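Local coordinates for periplasmic binding protein (Veillonella parvula, PDB 4N01), which probably captures a small solute in the periplasm, perhaps a metal chelate such as a siderophore or a cobalamin, and delivers it to a membrane transporter for uptake, at residues A[45-50]-A[54-59]; A[133-138]-A[150-155]; A[280-285]-A[306-311]. One frame throughout, in Å; residues are numbered along the deposited sequence.

Contact 1. Residues A[45-50]-A[54-59]; sequences TWSETF and KTDFAV
Trp46 and Phe57 form the tight side of this antiparallel beta hairpin. Phe57 CB sits over the middle of the indole, 3.7 Å from the centroid of its six-membered ring, while the phenyl slides off past the five-membered ring with planes only 23° apart, so little of one ring lies above the other. Trp46 can lie across Phe57 on the partner strand because CG is wedged between the backbone N and the carbonyl carbon (chi1 72°). At the indole's rim, CH2 meets Val59 CG1 at 4.0 Å; farther along the strand, Glu48 CG packs 3.9 Å from Phe57 CE2. Backbone bonds pair Trp46 with Phe57 and Glu48 with Thr55, two in each pair; Phe57 N to Trp46 O is 2.8 Å.

The face carrying Thr45, Ser47, Lys54 and Asp56 is looser and largely solvent-exposed. Its one polar link is the short bond from Ser47 OG to Asp56 OD1, 2.5 Å, met nearly end-on to the carboxylate oxygen, with a sodium ion close to the serine. The extended Lys54 chain runs alongside, bringing CE to 3.6 Å from Ser47 OG.

The aromatic face lies against the rest of the fold: Trp46 also packs on Lys174 and Ile178 of helix 165-178, Phe57 on Ile146 of helix 142-147, and Glu48 and Phe57 rest on Trp153 and Asn151 of strand 151-153.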
loop_
_atom_site.group_PDB
_atom_site.type_symbol
_atom_site.label_atom_id
_atom_site.label_comp_id
_atom_site.label_asym_id
_atom_site.label_seq_id
_atom_site.Cartn_x
_atom_site.Cartn_y
_atom_site.Cartn_z
ATOM N N THR A 45 -9.474 -9.940 -19.489
ATOM C CA THR A 45 -10.339 -10.716 -18.604
ATOM C C THR A 45 -9.698 -10.953 -17.243
ATOM O O THR A 45 -8.468 -10.990 -17.111
ATOM C CB THR A 45 -10.702 -12.075 -19.227
ATOM O OG1 THR A 45 -9.512 -12.857 -19.399
ATOM C CG2 THR A 45 -11.389 -11.884 -20.582
ATOM N N TRP A 46 -10.537 -11.108 -16.225
ATOM C CA TRP A 46 -10.049 -11.405 -14.880
ATOM C C TRP A 46 -11.195 -11.944 -14.038
ATOM O O TRP A 46 -12.339 -11.948 -14.490
ATOM C CB TRP A 46 -9.418 -10.164 -14.227
ATOM C CG TRP A 46 -10.392 -9.088 -13.804
ATOM C CD1 TRP A 46 -10.908 -8.895 -12.546
ATOM C CD2 TRP A 46 -10.944 -8.047 -14.623
ATOM N NE1 TRP A 46 -11.748 -7.809 -12.539
ATOM C CE2 TRP A 46 -11.786 -7.264 -13.803
ATOM C CE3 TRP A 46 -10.808 -7.692 -15.977
ATOM C CZ2 TRP A 46 -12.483 -6.153 -14.280
ATOM C CZ3 TRP A 46 -11.508 -6.589 -16.460
ATOM C CH2 TRP A 46 -12.340 -5.835 -15.612
ATOM N N SER A 47 -10.884 -12.408 -12.829
ATOM C CA SER A 47 -11.892 -12.927 -11.902
ATOM C C SER A 47 -11.708 -12.334 -10.510
ATOM O O SER A 47 -10.584 -12.037 -10.098
ATOM C CB SER A 47 -11.782 -14.458 -11.776
ATOM O OG SER A 47 -12.045 -15.099 -13.011
ATOM N N GLU A 48 -12.809 -12.184 -9.778
ATOM C CA GLU A 48 -12.744 -11.874 -8.349
ATOM C C GLU A 48 -13.710 -12.780 -7.586
ATOM O O GLU A 48 -14.668 -13.298 -8.161
ATOM C CB GLU A 48 -13.083 -10.399 -8.072
ATOM C CG GLU A 48 -12.293 -9.377 -8.892
ATOM C CD GLU A 48 -10.813 -9.344 -8.552
ATOM O OE1 GLU A 48 -10.404 -9.900 -7.504
ATOM O OE2 GLU A 48 -10.039 -8.749 -9.339
ATOM N N THR A 49 -13.458 -12.969 -6.293
ATOM C CA THR A 49 -14.327 -13.795 -5.460
ATOM C C THR A 49 -14.762 -13.027 -4.220
ATOM O O THR A 49 -13.926 -12.497 -3.486
ATOM C CB THR A 49 -13.634 -15.101 -5.045
ATOM O OG1 THR A 49 -13.374 -15.888 -6.218
ATOM C CG2 THR A 49 -14.521 -15.901 -4.088
ATOM N N PHE A 50 -16.074 -12.942 -4.007
ATOM C CA PHE A 50 -16.622 -12.241 -2.844
ATOM C C PHE A 50 -17.635 -13.140 -2.150
ATOM O O PHE A 50 -18.611 -13.557 -2.777
ATOM C CB PHE A 50 -17.329 -10.950 -3.270
ATOM C CG PHE A 50 -16.477 -10.023 -4.098
ATOM C CD1 PHE A 50 -15.580 -9.156 -3.496
ATOM C CD2 PHE A 50 -16.597 -10.005 -5.479
ATOM C CE1 PHE A 50 -14.805 -8.294 -4.259
ATOM C CE2 PHE A 50 -15.831 -9.147 -6.247
ATOM C CZ PHE A 50 -14.930 -8.290 -5.636
ATOM N N LYS A 54 -17.580 -16.600 -7.040
ATOM C CA LYS A 54 -16.591 -16.182 -8.029
ATOM C C LYS A 54 -17.261 -15.617 -9.279
ATOM O O LYS A 54 -18.124 -16.263 -9.869
ATOM C CB LYS A 54 -15.691 -17.362 -8.407
ATOM C CG LYS A 54 -14.736 -17.054 -9.547
ATOM C CD LYS A 54 -13.819 -18.225 -9.827
ATOM C CE LYS A 54 -12.868 -17.892 -10.961
ATOM N NZ LYS A 54 -11.863 -18.968 -11.182
ATOM N N THR A 55 -16.858 -14.414 -9.683
ATOM C CA THR A 55 -17.421 -13.773 -10.869
ATOM C C THR A 55 -16.333 -13.526 -11.925
ATOM O O THR A 55 -15.220 -13.091 -11.603
ATOM C CB THR A 55 -18.113 -12.439 -10.495
ATOM O OG1 THR A 55 -19.068 -12.676 -9.453
ATOM C CG2 THR A 55 -18.827 -11.824 -11.703
ATOM N N ASP A 56 -16.648 -13.824 -13.181
ATOM C CA ASP A 56 -15.721 -13.550 -14.275
ATOM C C ASP A 56 -16.043 -12.196 -14.884
ATOM O O ASP A 56 -17.210 -11.871 -15.102
ATOM C CB ASP A 56 -15.795 -14.639 -15.345
ATOM C CG ASP A 56 -15.189 -15.948 -14.880
ATOM O OD1 ASP A 56 -14.166 -15.903 -14.161
ATOM O OD2 ASP A 56 -15.734 -17.022 -15.216
ATOM N N PHE A 57 -15.006 -11.410 -15.149
ATOM C CA PHE A 57 -15.178 -10.080 -15.739
ATOM C C PHE A 57 -14.419 -9.958 -17.060
ATOM O O PHE A 57 -13.409 -10.640 -17.271
ATOM C CB PHE A 57 -14.670 -8.998 -14.771
ATOM C CG PHE A 57 -15.397 -8.964 -13.447
ATOM C CD1 PHE A 57 -16.629 -8.324 -13.331
ATOM C CD2 PHE A 57 -14.848 -9.563 -12.323
ATOM C CE1 PHE A 57 -17.299 -8.285 -12.111
ATOM C CE2 PHE A 57 -15.510 -9.529 -11.093
ATOM C CZ PHE A 57 -16.732 -8.888 -10.985
ATOM N N ALA A 58 -14.897 -9.086 -17.945
ATOM C CA ALA A 58 -14.200 -8.810 -19.202
ATOM C C ALA A 58 -14.493 -7.401 -19.687
ATOM O O ALA A 58 -15.594 -6.901 -19.490
ATOM C CB ALA A 58 -14.604 -9.814 -20.268
ATOM N N VAL A 59 -13.506 -6.765 -20.321
ATOM C CA VAL A 59 -13.735 -5.509 -21.035
ATOM C C VAL A 59 -13.073 -5.541 -22.405
ATOM O O VAL A 59 -12.029 -6.166 -22.583
ATOM C CB VAL A 59 -13.234 -4.273 -20.245
ATOM C CG1 VAL A 59 -13.955 -4.168 -18.910
ATOM C CG2 VAL A 59 -11.719 -4.341 -20.034
#

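Contact 2. Residues A[133-138]-A[150-155]; sequences DSFSKR and VNIWIP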
loop_
_atom_site.group_PDB
_atom_site.type_symbol
_atom_site.label_atom_id
_atom_site.label_comp_id
_atom_site.label_asym_id
_atom_site.label_seq_id
_atom_site.Cartn_x
_atom_site.Cartn_y
_atom_site.Cartn_z
ATOM N N ASP A 133 -12.091 -4.869 1.418
ATOM C CA ASP A 133 -13.125 -4.431 2.367
ATOM C C ASP A 133 -14.114 -3.413 1.786
ATOM O O ASP A 133 -15.242 -3.297 2.273
ATOM C CB ASP A 133 -12.498 -3.882 3.647
ATOM C CG ASP A 133 -12.241 -4.963 4.671
ATOM O OD1 ASP A 133 -12.099 -6.137 4.262
ATOM O OD2 ASP A 133 -12.184 -4.639 5.878
ATOM N N SER A 134 -13.692 -2.697 0.740
ATOM C CA SER A 134 -14.547 -1.740 0.034
ATOM C C SER A 134 -15.782 -2.403 -0.549
ATOM O O SER A 134 -16.769 -1.736 -0.856
ATOM C CB SER A 134 -13.784 -1.093 -1.138
ATOM O OG SER A 134 -12.553 -0.532 -0.713
ATOM N N PHE A 135 -15.716 -3.717 -0.730
ATOM C CA PHE A 135 -16.789 -4.441 -1.404
ATOM C C PHE A 135 -17.473 -5.410 -0.458
ATOM O O PHE A 135 -18.170 -6.331 -0.883
ATOM C CB PHE A 135 -16.227 -5.131 -2.646
ATOM C CG PHE A 135 -15.520 -4.176 -3.571
ATOM C CD1 PHE A 135 -16.251 -3.319 -4.386
ATOM C CD2 PHE A 135 -14.132 -4.095 -3.588
ATOM C CE1 PHE A 135 -15.613 -2.413 -5.222
ATOM C CE2 PHE A 135 -13.479 -3.189 -4.431
ATOM C CZ PHE A 135 -14.228 -2.345 -5.246
ATOM N N SER A 136 -17.274 -5.166 0.834
ATOM C CA SER A 136 -17.877 -5.968 1.895
ATOM C C SER A 136 -19.157 -5.312 2.399
ATOM O O SER A 136 -19.574 -4.273 1.886
ATOM C CB SER A 136 -16.895 -6.134 3.054
ATOM O OG SER A 136 -16.650 -4.895 3.697
ATOM N N LYS A 137 -19.767 -5.907 3.419
ATOM C CA LYS A 137 -20.994 -5.364 3.991
ATOM C C LYS A 137 -20.744 -4.106 4.824
ATOM O O LYS A 137 -21.680 -3.399 5.191
ATOM C CB LYS A 137 -21.707 -6.433 4.822
ATOM C CG LYS A 137 -22.153 -7.635 4.002
ATOM C CD LYS A 137 -22.966 -8.607 4.843
ATOM C CE LYS A 137 -23.480 -9.771 4.007
ATOM N NZ LYS A 137 -24.386 -10.658 4.794
ATOM N N ARG A 138 -19.477 -3.832 5.113
ATOM C CA ARG A 138 -19.088 -2.605 5.800
ATOM C C ARG A 138 -19.178 -1.401 4.868
ATOM O O ARG A 138 -19.160 -0.252 5.317
ATOM C CB ARG A 138 -17.654 -2.723 6.317
ATOM C CG ARG A 138 -17.462 -3.723 7.440
ATOM C CD ARG A 138 -16.028 -3.678 7.937
ATOM N NE ARG A 138 -15.597 -2.306 8.200
ATOM C CZ ARG A 138 -14.406 -1.818 7.869
ATOM N NH1 ARG A 138 -13.517 -2.595 7.260
ATOM N NH2 ARG A 138 -14.100 -0.554 8.144
ATOM N N VAL A 150 -21.613 -3.421 -12.888
ATOM C CA VAL A 150 -20.314 -2.828 -12.587
ATOM C C VAL A 150 -19.242 -3.922 -12.585
ATOM O O VAL A 150 -19.429 -4.969 -11.962
ATOM C CB VAL A 150 -20.324 -2.131 -11.202
ATOM C CG1 VAL A 150 -18.934 -1.592 -10.847
ATOM C CG2 VAL A 150 -21.374 -1.018 -11.172
ATOM N N ASN A 151 -18.133 -3.683 -13.286
ATOM C CA ASN A 151 -16.967 -4.568 -13.235
ATOM C C ASN A 151 -16.083 -4.216 -12.045
ATOM O O ASN A 151 -15.729 -3.049 -11.860
ATOM C CB ASN A 151 -16.156 -4.443 -14.531
ATOM C CG ASN A 151 -16.886 -5.025 -15.736
ATOM O OD1 ASN A 151 -17.485 -6.098 -15.646
ATOM N ND2 ASN A 151 -16.846 -4.317 -16.863
ATOM N N ILE A 152 -15.716 -5.212 -11.240
ATOM C CA ILE A 152 -14.892 -4.964 -10.065
ATOM C C ILE A 152 -13.526 -5.597 -10.265
ATOM O O ILE A 152 -13.425 -6.760 -10.669
ATOM C CB ILE A 152 -15.517 -5.578 -8.801
ATOM C CG1 ILE A 152 -16.934 -5.040 -8.600
ATOM C CG2 ILE A 152 -14.656 -5.276 -7.580
ATOM C CD1 ILE A 152 -17.678 -5.682 -7.434
ATOM N N TRP A 153 -12.474 -4.837 -9.983
ATOM C CA TRP A 153 -11.109 -5.341 -10.100
ATOM C C TRP A 153 -10.337 -4.975 -8.857
ATOM O O TRP A 153 -10.397 -3.832 -8.402
ATOM C CB TRP A 153 -10.407 -4.708 -11.302
ATOM C CG TRP A 153 -8.983 -5.144 -11.423
ATOM C CD1 TRP A 153 -8.534 -6.345 -11.884
ATOM C CD2 TRP A 153 -7.818 -4.388 -11.063
ATOM N NE1 TRP A 153 -7.162 -6.383 -11.840
ATOM C CE2 TRP A 153 -6.699 -5.193 -11.342
ATOM C CE3 TRP A 153 -7.616 -3.109 -10.534
ATOM C CZ2 TRP A 153 -5.390 -4.763 -11.110
ATOM C CZ3 TRP A 153 -6.316 -2.679 -10.310
ATOM C CH2 TRP A 153 -5.221 -3.507 -10.600
ATOM N N ILE A 154 -9.595 -5.932 -8.313
ATOM C CA ILE A 154 -8.787 -5.681 -7.118
ATOM C C ILE A 154 -7.348 -6.103 -7.384
ATOM O O ILE A 154 -7.114 -7.220 -7.859
ATOM C CB ILE A 154 -9.319 -6.496 -5.920
ATOM C CG1 ILE A 154 -10.754 -6.064 -5.597
ATOM C CG2 ILE A 154 -8.412 -6.318 -4.695
ATOM C CD1 ILE A 154 -11.441 -6.964 -4.599
ATOM N N PRO A 155 -6.384 -5.206 -7.109
ATOM C CA PRO A 155 -4.973 -5.581 -7.275
ATOM C C PRO A 155 -4.655 -6.877 -6.528
ATOM O O PRO A 155 -5.039 -7.047 -5.359
ATOM C CB PRO A 155 -4.220 -4.404 -6.654
ATOM C CG PRO A 155 -5.143 -3.210 -6.889
ATOM C CD PRO A 155 -6.549 -3.792 -6.720
#
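Phe135 leaves its turn with CG beside the backbone N (chi1 -55°), which sends the ring toward strand 151-153, and Ile152 answers with CG2 anti to its own N, the position that aims this methyl at the phenyl. CG2 lands over the centre of the ring, 3.8 Å from its centroid and just 11° off the normal, a clean CH-pi contact. The longer branch of Ile152 runs along the CD1 flank of the ring, its CD1 4.1 Å from Phe135 CD1. Ile154, two residues on and turned to the same side of the chain, approaches the other flank: its CD1 is 4.1 Å from Phe135 CD2. Ser134 CB backs the opposite face of the ring, offset toward the rim.

The turn carrying Phe135 is held by its own polar bonds. Asp133 O accepts from both Ser136 N and Ser136 OG, the hydroxyl at 2.6 Å, and Arg138 NH1 closes a salt bridge to Asp133 OD2 at 2.8 Å. Farther out, Ala142 and Met145 of helix 142-147 pack on Phe135, and Phe50 of the N-terminal hairpin touches both isoleucines.

The meeting itself is wholly apolar and buried, one aromatic ring against two branched aliphatic chains. Shape and dispersion therefore join the loop after strand 127-129 to the edge strand of the five-stranded parallel sheet, while the Asp133, Ser136 and Arg138 bonds hold the turn and probably help set where the phenylalanine starts from.

Contact 3. Residues A[280-285]-A[306-311]; sequences DDFQQK and FIRVKL
Phe282 lies flat against Arg308: the arginine CB stands over the centre of the phenyl ring, 3.6 Å from its centroid and 7° off the normal. Because CG of Arg308 is anti to its backbone N (chi1 -178°) and the chain runs straight on to NE, CG and CD follow across the same ring, with CD 4.0 Å from Phe282 CD2. The guanidinium stands nearly upright to the phenyl, their planes 85° apart, so it does not stack. At the strand end of the ring, Phe282 CE1 is 3.6 Å from Arg308 N, CZ is 4.1 Å from Phe306 CB, and Phe306 O lies at the edge near the ring plane.

Ile269 of strand 266-270 also packs on Phe282; one shell out, Arg308 NE is drawn into a salt bridge with Asp271. On the helix, Lys285 NZ binds Asp281 OD2 at 3.0 Å, an oxygen that also accepts from Tyr272 N, which ties helix 280-290 to the loop after strand 266-270. With an alanine in place of Phe282, the helix and strand 306-309 would probably be left with a gap between them, and the arginine's methylenes would lose the ring they lie on.

Arg308 thus works in two parts, its aliphatic stem as an apolar surface for Phe282 and its charged end paired with Asp271, consistent with a helix laid over the edge of the four-stranded parallel sheet.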
loop_
_atom_site.group_PDB
_atom_site.type_symbol
_atom_site.label_atom_id
_atom_site.label_comp_id
_atom_site.label_asym_id
_atom_site.label_seq_id
_atom_site.Cartn_x
_atom_site.Cartn_y
_atom_site.Cartn_z
ATOM N N ASP A 280 4.306 15.084 14.292
ATOM C CA ASP A 280 3.888 14.988 15.691
ATOM C C ASP A 280 3.508 13.572 16.099
ATOM O O ASP A 280 3.872 13.123 17.185
ATOM C CB ASP A 280 2.716 15.921 15.975
ATOM C CG ASP A 280 3.056 17.376 15.731
ATOM O OD1 ASP A 280 4.258 17.728 15.739
ATOM O OD2 ASP A 280 2.110 18.166 15.529
ATOM N N ASP A 281 2.776 12.864 15.239
ATOM C CA ASP A 281 2.400 11.480 15.539
ATOM C C ASP A 281 3.643 10.593 15.657
ATOM O O ASP A 281 3.722 9.720 16.523
ATOM C CB ASP A 281 1.453 10.920 14.463
ATOM C CG ASP A 281 0.843 9.576 14.854
ATOM O OD1 ASP A 281 0.280 9.469 15.972
ATOM O OD2 ASP A 281 0.922 8.615 14.046
ATOM N N PHE A 282 4.604 10.819 14.767
ATOM C CA PHE A 282 5.857 10.066 14.755
ATOM C C PHE A 282 6.577 10.305 16.076
ATOM O O PHE A 282 6.995 9.361 16.754
ATOM C CB PHE A 282 6.704 10.558 13.569
ATOM C CG PHE A 282 8.097 9.981 13.505
ATOM C CD1 PHE A 282 8.306 8.614 13.478
ATOM C CD2 PHE A 282 9.198 10.827 13.413
ATOM C CE1 PHE A 282 9.601 8.085 13.391
ATOM C CE2 PHE A 282 10.499 10.308 13.331
ATOM C CZ PHE A 282 10.695 8.938 13.319
ATOM N N GLN A 283 6.687 11.573 16.463
ATOM C CA GLN A 283 7.422 11.920 17.676
ATOM C C GLN A 283 6.746 11.409 18.937
ATOM O O GLN A 283 7.424 10.980 19.863
ATOM C CB GLN A 283 7.639 13.428 17.780
ATOM C CG GLN A 283 8.522 13.994 16.679
ATOM C CD GLN A 283 9.926 13.412 16.693
ATOM O OE1 GLN A 283 10.428 12.991 17.734
ATOM N NE2 GLN A 283 10.570 13.398 15.530
ATOM N N GLN A 284 5.419 11.476 18.988
ATOM C CA GLN A 284 4.688 10.941 20.134
ATOM C C GLN A 284 4.907 9.437 20.267
ATOM O O GLN A 284 5.015 8.915 21.382
ATOM C CB GLN A 284 3.189 11.215 20.005
ATOM C CG GLN A 284 2.805 12.677 20.051
ATOM C CD GLN A 284 1.334 12.890 19.752
ATOM O OE1 GLN A 284 0.576 11.929 19.610
ATOM N NE2 GLN A 284 0.923 14.150 19.656
ATOM N N LYS A 285 4.955 8.731 19.139
ATOM C CA LYS A 285 5.167 7.286 19.189
ATOM C C LYS A 285 6.595 6.969 19.611
ATOM O O LYS A 285 6.822 6.007 20.339
ATOM C CB LYS A 285 4.807 6.616 17.855
ATOM C CG LYS A 285 3.319 6.699 17.565
ATOM C CD LYS A 285 2.930 6.045 16.248
ATOM C CE LYS A 285 1.417 6.114 16.101
ATOM N NZ LYS A 285 0.983 5.723 14.731
ATOM N N PHE A 306 14.992 5.302 14.933
ATOM C CA PHE A 306 13.569 5.413 14.614
ATOM C C PHE A 306 13.393 5.998 13.222
ATOM O O PHE A 306 13.940 7.060 12.916
ATOM C CB PHE A 306 12.871 6.322 15.634
ATOM C CG PHE A 306 12.967 5.825 17.053
ATOM C CD1 PHE A 306 12.253 4.701 17.458
ATOM C CD2 PHE A 306 13.780 6.471 17.979
ATOM C CE1 PHE A 306 12.346 4.232 18.774
ATOM C CE2 PHE A 306 13.878 6.007 19.298
ATOM C CZ PHE A 306 13.162 4.887 19.693
ATOM N N ILE A 307 12.604 5.321 12.392
ATOM C CA ILE A 307 12.433 5.704 10.994
ATOM C C ILE A 307 10.960 5.937 10.670
ATOM O O ILE A 307 10.103 5.107 10.965
ATOM C CB ILE A 307 12.988 4.614 10.079
ATOM C CG1 ILE A 307 14.498 4.513 10.284
ATOM C CG2 ILE A 307 12.689 4.917 8.615
ATOM C CD1 ILE A 307 15.116 3.456 9.476
ATOM N N ARG A 308 10.673 7.084 10.073
ATOM C CA ARG A 308 9.293 7.502 9.814
ATOM C C ARG A 308 8.825 7.043 8.445
ATOM O O ARG A 308 9.537 7.230 7.457
ATOM C CB ARG A 308 9.228 9.025 9.871
ATOM C CG ARG A 308 7.844 9.623 9.678
ATOM C CD ARG A 308 7.950 11.129 9.669
ATOM N NE ARG A 308 6.643 11.782 9.607
ATOM C CZ ARG A 308 5.968 11.976 8.482
ATOM N NH1 ARG A 308 6.480 11.549 7.335
ATOM N NH2 ARG A 308 4.790 12.590 8.502
ATOM N N VAL A 309 7.637 6.447 8.369
ATOM C CA VAL A 309 7.023 6.181 7.063
ATOM C C VAL A 309 5.552 6.529 7.097
ATOM O O VAL A 309 4.959 6.641 8.171
ATOM C CB VAL A 309 7.119 4.688 6.648
ATOM C CG1 VAL A 309 8.572 4.248 6.500
ATOM C CG2 VAL A 309 6.357 3.790 7.646
ATOM N N LYS A 310 4.967 6.702 5.918
ATOM C CA LYS A 310 3.519 6.693 5.781
ATOM C C LYS A 310 3.124 5.282 5.394
ATOM O O LYS A 310 3.875 4.593 4.699
ATOM C CB LYS A 310 3.068 7.655 4.688
ATOM C CG LYS A 310 3.490 9.097 4.933
ATOM C CD LYS A 310 2.844 9.647 6.193
ATOM C CE LYS A 310 1.353 9.864 5.971
ATOM N NZ LYS A 310 0.674 10.407 7.200
ATOM N N LEU A 311 1.946 4.854 5.831
ATOM C CA LEU A 311 1.462 3.510 5.512
ATOM C C LEU A 311 1.372 3.307 3.994
ATOM O O LEU A 311 1.605 2.204 3.500
ATOM C CB LEU A 311 0.095 3.293 6.160
ATOM C CG LEU A 311 -0.474 1.878 6.124
ATOM C CD1 LEU A 311 0.381 0.954 6.972
ATOM C CD2 LEU A 311 -1.925 1.883 6.597
#

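The chain starts with contact 1, a tight hairpin that closes over just a few residues. Contact 2 comes next, closing a short excursion through helix 142-147, and contact 3 closes a longer one that includes the rest of helix 280-290 and helix 299-303. The three follow in series; none nests or crosses. Contacts 1 and 2 touch: Trp46 NE1 reaches Ile152 O at 2.7 Å and Glu48 OE2 reaches Ile154 N at 3.0 Å, probable hydrogen bonds that fasten the hairpin to the edge of the five-stranded sheet. Contact 3 belongs to the four-stranded sheet beyond the chain's centre, its own centre about 30 Å from that of contact 2.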